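Local coordinates for ribosome-inactivating protein (Lychnis chalcedonica, PDB 2G5X), which belongs to the ribosome-inactivating proteins, a family of plant proteins with a shared fold, at residues R130-F144 and K159-A171. Numbering follows the deposited sequence.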
loop_
_atom_site.group_PDB
_atom_site.type_symbol
_atom_site.label_atom_id
_atom_site.label_comp_id
_atom_site.label_asym_id
_atom_site.label_seq_id
_atom_site.Cartn_x
_atom_site.Cartn_y
_atom_site.Cartn_z
ATOM N N ARG A 130 9.497 1.179 10.910
ATOM C CA ARG A 130 8.097 1.463 10.599
ATOM C C ARG A 130 7.592 2.493 11.599
ATOM O O ARG A 130 6.823 3.388 11.255
ATOM C CB ARG A 130 7.234 0.203 10.747
ATOM C CG ARG A 130 7.455 -0.878 9.709
ATOM C CD ARG A 130 6.840 -2.206 10.159
ATOM N NE ARG A 130 5.378 -2.186 10.231
ATOM C CZ ARG A 130 4.645 -3.160 10.764
ATOM N NH1 ARG A 130 5.237 -4.232 11.276
ATOM N NH2 ARG A 130 3.320 -3.072 10.785
ATOM N N GLU A 131 8.034 2.347 12.845
ATOM C CA GLU A 131 7.616 3.236 13.920
ATOM C C GLU A 131 8.007 4.703 13.773
ATOM O O GLU A 131 7.210 5.582 14.102
ATOM C CB GLU A 131 8.123 2.715 15.268
ATOM C CG GLU A 131 7.406 1.467 15.763
ATOM C CD GLU A 131 8.081 0.180 15.327
ATOM O OE1 GLU A 131 8.792 0.190 14.300
ATOM O OE2 GLU A 131 7.890 -0.846 16.015
ATOM N N LYS A 132 9.212 4.983 13.282
ATOM C CA LYS A 132 9.615 6.378 13.163
ATOM C C LYS A 132 9.731 6.959 11.761
ATOM O O LYS A 132 10.155 8.100 11.597
ATOM C CB LYS A 132 10.909 6.628 13.948
ATOM C CG LYS A 132 12.162 5.955 13.437
ATOM C CD LYS A 132 13.265 6.124 14.481
ATOM C CE LYS A 132 14.637 5.765 13.947
ATOM N NZ LYS A 132 15.065 6.683 12.860
ATOM N N LEU A 133 9.346 6.185 10.752
ATOM C CA LEU A 133 9.382 6.672 9.376
ATOM C C LEU A 133 8.420 7.858 9.245
ATOM O O LEU A 133 7.263 7.773 9.667
ATOM C CB LEU A 133 8.959 5.558 8.415
ATOM C CG LEU A 133 8.705 5.943 6.954
ATOM C CD1 LEU A 133 9.979 6.470 6.314
ATOM C CD2 LEU A 133 8.193 4.725 6.203
ATOM N N SER A 134 8.898 8.960 8.673
ATOM C CA SER A 134 8.061 10.145 8.491
ATOM C C SER A 134 6.996 9.883 7.423
ATOM O O SER A 134 7.322 9.583 6.275
ATOM C CB SER A 134 8.929 11.338 8.084
ATOM O OG SER A 134 9.559 11.924 9.205
ATOM N N LEU A 135 5.729 10.010 7.813
ATOM C CA LEU A 135 4.597 9.778 6.916
ATOM C C LEU A 135 3.841 11.070 6.610
ATOM O O LEU A 135 3.883 12.020 7.389
ATOM C CB LEU A 135 3.625 8.786 7.558
ATOM C CG LEU A 135 4.206 7.494 8.139
ATOM C CD1 LEU A 135 3.098 6.711 8.832
ATOM C CD2 LEU A 135 4.858 6.670 7.041
ATOM N N GLY A 136 3.142 11.092 5.478
ATOM C CA GLY A 136 2.373 12.266 5.101
ATOM C C GLY A 136 2.516 12.624 3.633
ATOM O O GLY A 136 3.367 12.078 2.935
ATOM N N VAL A 137 1.678 13.545 3.163
ATOM C CA VAL A 137 1.712 13.971 1.768
ATOM C C VAL A 137 3.081 14.462 1.284
ATOM O O VAL A 137 3.578 13.999 0.257
ATOM C CB VAL A 137 0.648 15.067 1.509
ATOM C CG1 VAL A 137 0.820 15.662 0.112
ATOM C CG2 VAL A 137 -0.746 14.461 1.653
ATOM N N SER A 138 3.692 15.391 2.013
ATOM C CA SER A 138 4.994 15.911 1.611
ATOM C C SER A 138 6.061 14.820 1.610
ATOM O O SER A 138 6.893 14.759 0.706
ATOM C CB SER A 138 5.419 17.052 2.537
ATOM O OG SER A 138 4.462 18.095 2.504
ATOM N N SER A 139 6.022 13.958 2.622
ATOM C CA SER A 139 6.984 12.865 2.733
ATOM C C SER A 139 6.881 11.941 1.523
ATOM O O SER A 139 7.894 11.539 0.941
ATOM C CB SER A 139 6.729 12.068 4.015
ATOM O OG SER A 139 6.829 12.896 5.162
ATOM N N LEU A 140 5.653 11.601 1.146
ATOM C CA LEU A 140 5.438 10.725 0.004
ATOM C C LEU A 140 5.861 11.391 -1.308
ATOM O O LEU A 140 6.440 10.739 -2.180
ATOM C CB LEU A 140 3.966 10.294 -0.062
ATOM C CG LEU A 140 3.591 9.354 -1.208
ATOM C CD1 LEU A 140 4.523 8.144 -1.229
ATOM C CD2 LEU A 140 2.137 8.919 -1.047
ATOM N N GLN A 141 5.586 12.685 -1.453
ATOM C CA GLN A 141 5.975 13.387 -2.678
ATOM C C GLN A 141 7.495 13.374 -2.842
ATOM O O GLN A 141 8.008 13.168 -3.942
ATOM C CB GLN A 141 5.474 14.836 -2.663
ATOM C CG GLN A 141 3.955 14.982 -2.671
ATOM C CD GLN A 141 3.513 16.433 -2.575
ATOM O OE1 GLN A 141 4.238 17.274 -2.051
ATOM N NE2 GLN A 141 2.314 16.726 -3.066
ATOM N N THR A 142 8.208 13.588 -1.741
ATOM C CA THR A 142 9.667 13.603 -1.770
ATOM C C THR A 142 10.224 12.231 -2.135
ATOM O O THR A 142 11.138 12.121 -2.961
ATOM C CB THR A 142 10.247 14.039 -0.404
ATOM O OG1 THR A 142 9.873 15.399 -0.139
ATOM C CG2 THR A 142 11.762 13.928 -0.406
ATOM N N ALA A 143 9.668 11.185 -1.527
ATOM C CA ALA A 143 10.129 9.824 -1.794
ATOM C C ALA A 143 9.854 9.446 -3.249
ATOM O O ALA A 143 10.662 8.784 -3.899
ATOM C CB ALA A 143 9.438 8.844 -0.848
ATOM N N PHE A 144 8.702 9.877 -3.748
ATOM C CA PHE A 144 8.286 9.619 -5.124
ATOM C C PHE A 144 9.315 10.218 -6.093
ATOM O O PHE A 144 9.788 9.549 -7.017
ATOM C CB PHE A 144 6.901 10.253 -5.333
ATOM C CG PHE A 144 6.260 9.956 -6.670
ATOM C CD1 PHE A 144 5.007 9.351 -6.724
ATOM C CD2 PHE A 144 6.862 10.348 -7.864
ATOM C CE1 PHE A 144 4.360 9.147 -7.946
ATOM C CE2 PHE A 144 6.227 10.148 -9.089
ATOM C CZ PHE A 144 4.974 9.550 -9.132
ATOM N N LYS A 159 12.330 3.329 1.008
ATOM C CA LYS A 159 11.638 4.411 1.699
ATOM C C LYS A 159 10.303 4.710 1.029
ATOM O O LYS A 159 9.282 4.856 1.702
ATOM C CB LYS A 159 12.514 5.664 1.712
ATOM C CG LYS A 159 13.708 5.576 2.638
ATOM C CD LYS A 159 14.165 6.968 3.044
ATOM C CE LYS A 159 13.005 7.831 3.499
ATOM N NZ LYS A 159 13.507 9.029 4.230
ATOM N N PHE A 160 10.317 4.791 -0.299
ATOM C CA PHE A 160 9.106 5.052 -1.069
ATOM C C PHE A 160 8.077 3.949 -0.809
ATOM O O PHE A 160 6.891 4.220 -0.621
ATOM C CB PHE A 160 9.439 5.112 -2.567
ATOM C CG PHE A 160 8.228 5.102 -3.459
ATOM C CD1 PHE A 160 7.338 6.169 -3.458
ATOM C CD2 PHE A 160 7.966 4.013 -4.285
ATOM C CE1 PHE A 160 6.200 6.152 -4.265
ATOM C CE2 PHE A 160 6.828 3.987 -5.097
ATOM C CZ PHE A 160 5.945 5.059 -5.085
ATOM N N ALA A 161 8.538 2.704 -0.797
ATOM C CA ALA A 161 7.655 1.562 -0.564
ATOM C C ALA A 161 7.026 1.564 0.832
ATOM O O ALA A 161 5.831 1.325 0.980
ATOM C CB ALA A 161 8.422 0.261 -0.784
ATOM N N LEU A 162 7.831 1.829 1.856
ATOM C CA LEU A 162 7.322 1.843 3.224
ATOM C C LEU A 162 6.285 2.935 3.456
ATOM O O LEU A 162 5.279 2.706 4.127
ATOM C CB LEU A 162 8.478 1.998 4.215
ATOM C CG LEU A 162 9.318 0.741 4.443
ATOM C CD1 LEU A 162 10.563 1.091 5.242
ATOM C CD2 LEU A 162 8.484 -0.306 5.172
ATOM N N ILE A 163 6.521 4.121 2.902
ATOM C CA ILE A 163 5.571 5.212 3.068
ATOM C C ILE A 163 4.268 4.849 2.358
ATOM O O ILE A 163 3.174 5.082 2.883
ATOM C CB ILE A 163 6.122 6.538 2.497
ATOM C CG1 ILE A 163 7.363 6.971 3.286
ATOM C CG2 ILE A 163 5.052 7.620 2.580
ATOM C CD1 ILE A 163 8.085 8.183 2.688
ATOM N N SER A 164 4.389 4.264 1.168
ATOM C CA SER A 164 3.219 3.860 0.394
ATOM C C SER A 164 2.426 2.771 1.119
ATOM O O SER A 164 1.197 2.793 1.130
ATOM C CB SER A 164 3.645 3.354 -0.987
ATOM O OG SER A 164 4.176 4.408 -1.777
ATOM N N ILE A 165 3.127 1.815 1.722
ATOM C CA ILE A 165 2.458 0.738 2.444
ATOM C C ILE A 165 1.630 1.299 3.605
ATOM O O ILE A 165 0.469 0.931 3.790
ATOM C CB ILE A 165 3.490 -0.291 2.968
ATOM C CG1 ILE A 165 4.083 -1.060 1.780
ATOM C CG2 ILE A 165 2.838 -1.247 3.959
ATOM C CD1 ILE A 165 5.291 -1.910 2.133
ATOM N N GLN A 166 2.221 2.208 4.370
ATOM C CA GLN A 166 1.533 2.816 5.504
ATOM C C GLN A 166 0.306 3.624 5.086
ATOM O O GLN A 166 -0.789 3.424 5.611
ATOM C CB GLN A 166 2.490 3.743 6.262
ATOM C CG GLN A 166 3.622 3.035 6.979
ATOM C CD GLN A 166 3.212 2.523 8.343
ATOM O OE1 GLN A 166 2.226 1.797 8.475
ATOM N NE2 GLN A 166 3.970 2.897 9.370
ATOM N N MET A 167 0.499 4.533 4.133
ATOM C CA MET A 167 -0.564 5.419 3.676
ATOM C C MET A 167 -1.624 4.813 2.762
ATOM O O MET A 167 -2.734 5.339 2.672
ATOM C CB MET A 167 0.056 6.649 3.003
ATOM C CG MET A 167 0.921 7.484 3.949
ATOM S SD MET A 167 1.719 8.903 3.165
ATOM C CE MET A 167 0.343 10.032 3.017
ATOM N N VAL A 168 -1.294 3.710 2.097
ATOM C CA VAL A 168 -2.243 3.068 1.191
ATOM C C VAL A 168 -2.788 1.744 1.736
ATOM O O VAL A 168 -3.989 1.622 1.980
ATOM C CB VAL A 168 -1.602 2.826 -0.207
ATOM C CG1 VAL A 168 -2.628 2.228 -1.165
ATOM C CG2 VAL A 168 -1.069 4.140 -0.771
ATOM N N ALA A 169 -1.912 0.766 1.951
ATOM C CA ALA A 169 -2.345 -0.544 2.435
ATOM C C ALA A 169 -2.841 -0.592 3.882
ATOM O O ALA A 169 -3.947 -1.064 4.145
ATOM C CB ALA A 169 -1.225 -1.566 2.236
ATOM N N GLU A 170 -2.035 -0.112 4.824
ATOM C CA GLU A 170 -2.444 -0.145 6.226
ATOM C C GLU A 170 -3.663 0.738 6.478
ATOM O O GLU A 170 -4.545 0.383 7.265
ATOM C CB GLU A 170 -1.279 0.274 7.128
ATOM C CG GLU A 170 -0.032 -0.597 6.960
ATOM C CD GLU A 170 -0.177 -2.003 7.533
ATOM O OE1 GLU A 170 -1.316 -2.485 7.712
ATOM O OE2 GLU A 170 0.867 -2.640 7.793
ATOM N N ALA A 171 -3.716 1.886 5.806
ATOM C CA ALA A 171 -4.849 2.797 5.955
ATOM C C ALA A 171 -6.110 2.142 5.387
ATOM O O ALA A 171 -7.212 2.345 5.897
ATOM C CB ALA A 171 -4.568 4.117 5.233
#
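Leu140 meets the helix 154-173 as a textbook knob into a hole, and it shows how a near-antiparallel helix pair is locked in the helical part of the ribosome-inactivating protein fold. The axes of the helical segments 137-144 and 159-171 come within 9.0 Å, with their directions 145° apart. The hole is formed by Phe160, Ile163, Ser164 and Met167. A chi1 of -179° sets CG of Leu140 opposite the backbone N and carries CD1 into the hole, 3.9 Å from Ile163 CG2, the two side chains running past each other in opposite directions. One turn on, small Ala143 lets the backbones close in, its CB lying 3.8 Å from Phe160 CA, while Ile163 CD1 reaches the same methyl. Phe160 and Phe144 also touch strand 58-64 through Ile59, tying the pair to the sheet.

The loop ahead of the shorter helix extends this apolar packing. Leu133 presses CD2 tightly against Leu162 CB (3.4 Å) and crosses Ile163 at about a right angle; both methyls of Leu135 rest on the aliphatic part of Gln166.

Polar contacts are sparser. The planes of the Arg130 guanidinium and the Glu170 carboxylate are nearly parallel but offset, and the salt bridge between NH2 and OE2 is long; Arg130 pairs also with Glu200, and Glu170 OE2 is hydrogen-bonded to Tyr119. At the N-cap, Gly136 N gives a weak hydrogen bond to Met167 SD (3.5 Å). Beneath the knob, Phe160 O takes two bonds from one residue: Ser164 N and Ser164 OG arrive from opposite faces of the carbonyl plane, the hydroxyl at 3.0 Å and tilted 33° out of it.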